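Long-range contact in alcohol dehydrogenase YqhD (Escherichia coli, PDB 4QGS), which reduces a broad range of short-chain aldehydes to alcohols with NADPH, as a zinc-dependent member of the iron-containing alcohol dehydrogenase family: residues I23-G28 against A184-V189. Numbering follows the deposited sequence.
Sequences ILFGKG and AVLDPV
L24 and F25 pair with V185 and L186 as neighbouring parallel strands, at one margin of the six-stranded parallel sheet in the dinucleotide-binding half of this dehydrogenase. Strand 22-25 is outermost within the chain; strand 183-186 lies between it and strand 144-148. The parallel assignment rests on a 19° angle between the segment axes and on a ladder of bonds: L24 N to A184 O, L186 N to L24 O and G26 N to L186 O, each 2.8 Å.

Packing is tightest where F25 meets L186 and P188, on the face turned to helix 249-262. The F25 ring, swung opposite the backbone N (chi1 -171°), brings CD1 to 3.7 Å from L186 CB, and L186 O lies above one ring face, toward the rim. At the far end of the ring, F25 CZ meets P188 CG at 3.7 Å, the two side chains crossing nearly at right angles; the ring of W257 also meets that of F25, their planes inclined. Between the two segments the opposite face contributes a single side-chain contact, L24 CD1 to V185 CG2 at 4.1 Å. On the solvent side, the exposed K27 sets its CG against V189 CG2 and makes a cation-pi contact with Y249.

Beyond the strands, D187 ties the two loops together. Its OD1 accepts from V189 N (2.9 Å) in an Asx turn that leads toward the NADP(+)-binding Y190. Were D187 replaced by an alanine, G28 N and V189 N would probably both lose their carboxylate acceptor, leaving the 26-28 loop freer to move. The bond that joins the two segments here is G28 N to D187 OD2, 2.8 Å, approaching from 57° above the carboxylate plane.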
ATOM      1  N   ILE A  23      -1.108  16.966  -3.847  1.00 16.17           N
ATOM      2  CA  ILE A  23      -0.115  16.620  -2.830  1.00 18.64           C
ATOM      3  C   ILE A  23       0.490  17.855  -2.196  1.00 19.12           C
ATOM      4  O   ILE A  23       1.076  18.692  -2.887  1.00 18.35           O
ATOM      5  CB  ILE A  23       1.023  15.779  -3.429  1.00 19.03           C
ATOM      6  CG1 ILE A  23       0.459  14.516  -4.100  1.00 18.50           C
ATOM      7  CG2 ILE A  23       2.041  15.421  -2.362  1.00 19.71           C
ATOM      8  CD1 ILE A  23      -0.236  13.585  -3.156  1.00 20.37           C
ATOM      9  N   LEU A  24       0.363  17.961  -0.879  1.00 17.59           N
ATOM     10  CA  LEU A  24       1.029  19.017  -0.134  1.00 17.19           C
ATOM     11  C   LEU A  24       2.177  18.368   0.615  1.00 18.55           C
ATOM     12  O   LEU A  24       1.954  17.689   1.614  1.00 19.95           O
ATOM     13  CB  LEU A  24       0.055  19.717   0.813  1.00 18.84           C
ATOM     14  CG  LEU A  24      -1.229  20.294   0.193  1.00 24.09           C
ATOM     15  CD1 LEU A  24      -2.138  20.893   1.261  1.00 27.34           C
ATOM     16  CD2 LEU A  24      -0.907  21.325  -0.875  1.00 24.44           C
ATOM     17  N   PHE A  25       3.392  18.534   0.107  1.00 17.92           N
ATOM     18  CA  PHE A  25       4.535  17.779   0.623  1.00 18.93           C
ATOM     19  C   PHE A  25       5.552  18.637   1.365  1.00 18.76           C
ATOM     20  O   PHE A  25       5.865  19.754   0.945  1.00 24.08           O
ATOM     21  CB  PHE A  25       5.238  17.054  -0.537  1.00 19.60           C
ATOM     22  CG  PHE A  25       6.298  16.066  -0.094  1.00 17.23           C
ATOM     23  CD1 PHE A  25       6.005  14.713  -0.028  1.00 16.22           C
ATOM     24  CD2 PHE A  25       7.579  16.490   0.236  1.00 20.62           C
ATOM     25  CE1 PHE A  25       6.975  13.793   0.373  1.00 20.41           C
ATOM     26  CE2 PHE A  25       8.551  15.575   0.654  1.00 22.00           C
ATOM     27  CZ  PHE A  25       8.246  14.232   0.718  1.00 19.16           C
ATOM     28  N   GLY A  26       6.094  18.101   2.456  1.00 18.96           N
ATOM     29  CA  GLY A  26       7.280  18.681   3.064  1.00 20.89           C
ATOM     30  C   GLY A  26       7.145  19.046   4.527  1.00 20.49           C
ATOM     31  O   GLY A  26       6.062  18.963   5.096  1.00 20.08           O
ATOM     32  N   LYS A  27       8.266  19.445   5.118  1.00 19.93           N
ATOM     33  CA  LYS A  27       8.318  19.888   6.506  1.00 21.96           C
ATOM     34  C   LYS A  27       7.353  21.038   6.742  1.00 24.75           C
ATOM     35  O   LYS A  27       7.468  22.105   6.117  1.00 24.08           O
ATOM     36  CB  LYS A  27       9.737  20.319   6.876  1.00 23.74           C
ATOM     37  CG  LYS A  27       9.861  20.808   8.309  1.00 25.48           C
ATOM     38  CD  LYS A  27      11.238  21.402   8.590  1.00 39.28           C
ATOM     39  CE  LYS A  27      12.353  20.531   8.031  1.00 39.06           C
ATOM     40  NZ  LYS A  27      13.637  20.691   8.777  1.00 48.36           N
ATOM     41  N   GLY A  28       6.392  20.810   7.627  1.00 18.85           N
ATOM     42  CA  GLY A  28       5.417  21.828   7.959  1.00 25.13           C
ATOM     43  C   GLY A  28       4.361  22.028   6.892  1.00 23.39           C
ATOM     44  O   GLY A  28       3.678  23.052   6.891  1.00 23.25           O
ATOM     45  N   ALA A 184      -3.692  15.494  -0.107  1.00 17.62           N
ATOM     46  CA  ALA A 184      -3.000  14.691   0.891  1.00 20.36           C
ATOM     47  C   ALA A 184      -1.830  15.493   1.424  1.00 19.11           C
ATOM     48  O   ALA A 184      -1.002  15.993   0.641  1.00 17.79           O
ATOM     49  CB  ALA A 184      -2.532  13.357   0.285  1.00 18.17           C
ATOM     50  N   VAL A 185      -1.776  15.664   2.746  1.00 16.84           N
ATOM     51  CA  VAL A 185      -0.628  16.293   3.376  1.00 16.89           C
ATOM     52  C   VAL A 185       0.399  15.230   3.732  1.00 17.04           C
ATOM     53  O   VAL A 185       0.098  14.323   4.508  1.00 18.67           O
ATOM     54  CB  VAL A 185      -1.003  17.061   4.662  1.00 16.61           C
ATOM     55  CG1 VAL A 185       0.244  17.653   5.295  1.00 17.85           C
ATOM     56  CG2 VAL A 185      -2.017  18.146   4.339  1.00 21.48           C
ATOM     57  N   LEU A 186       1.592  15.361   3.158  1.00 15.64           N
ATOM     58  CA  LEU A 186       2.696  14.429   3.368  1.00 17.57           C
ATOM     59  C   LEU A 186       3.885  15.171   3.967  1.00 16.79           C
ATOM     60  O   LEU A 186       4.642  15.830   3.253  1.00 16.76           O
ATOM     61  CB  LEU A 186       3.112  13.768   2.041  1.00 18.81           C
ATOM     62  CG  LEU A 186       2.348  12.558   1.488  1.00 22.96           C
ATOM     63  CD1 LEU A 186       0.865  12.802   1.418  1.00 28.60           C
ATOM     64  CD2 LEU A 186       2.866  12.233   0.086  1.00 21.76           C
ATOM     65  N   ASP A 187       4.038  15.079   5.286  1.00 19.87           N
ATOM     66  CA  ASP A 187       5.154  15.710   5.963  1.00 18.27           C
ATOM     67  C   ASP A 187       6.076  14.618   6.505  1.00 17.01           C
ATOM     68  O   ASP A 187       5.701  13.883   7.400  1.00 17.42           O
ATOM     69  CB  ASP A 187       4.647  16.617   7.106  1.00 17.84           C
ATOM     70  CG  ASP A 187       5.768  17.369   7.812  1.00 20.46           C
ATOM     71  OD1 ASP A 187       6.955  17.007   7.633  1.00 18.68           O
ATOM     72  OD2 ASP A 187       5.461  18.331   8.560  1.00 19.89           O
ATOM     73  N   PRO A 188       7.285  14.509   5.952  1.00 15.91           N
ATOM     74  CA  PRO A 188       8.225  13.474   6.382  1.00 17.11           C
ATOM     75  C   PRO A 188       8.513  13.511   7.887  1.00 16.73           C
ATOM     76  O   PRO A 188       8.801  12.476   8.487  1.00 17.98           O
ATOM     77  CB  PRO A 188       9.480  13.801   5.573  1.00 16.44           C
ATOM     78  CG  PRO A 188       8.935  14.427   4.306  1.00 19.01           C
ATOM     79  CD  PRO A 188       7.777  15.260   4.783  1.00 18.54           C
ATOM     80  N   VAL A 189       8.418  14.688   8.494  1.00 18.18           N
ATOM     81  CA  VAL A 189       8.679  14.784   9.938  1.00 19.12           C
ATOM     82  C   VAL A 189       7.722  13.901  10.742  1.00 15.72           C
ATOM     83  O   VAL A 189       8.105  13.338  11.776  1.00 18.60           O
ATOM     84  CB  VAL A 189       8.582  16.241  10.431  1.00 19.76           C
ATOM     85  CG1 VAL A 189       8.660  16.303  11.983  1.00 20.14           C
ATOM     86  CG2 VAL A 189       9.674  17.077   9.788  1.00 21.28           C
TER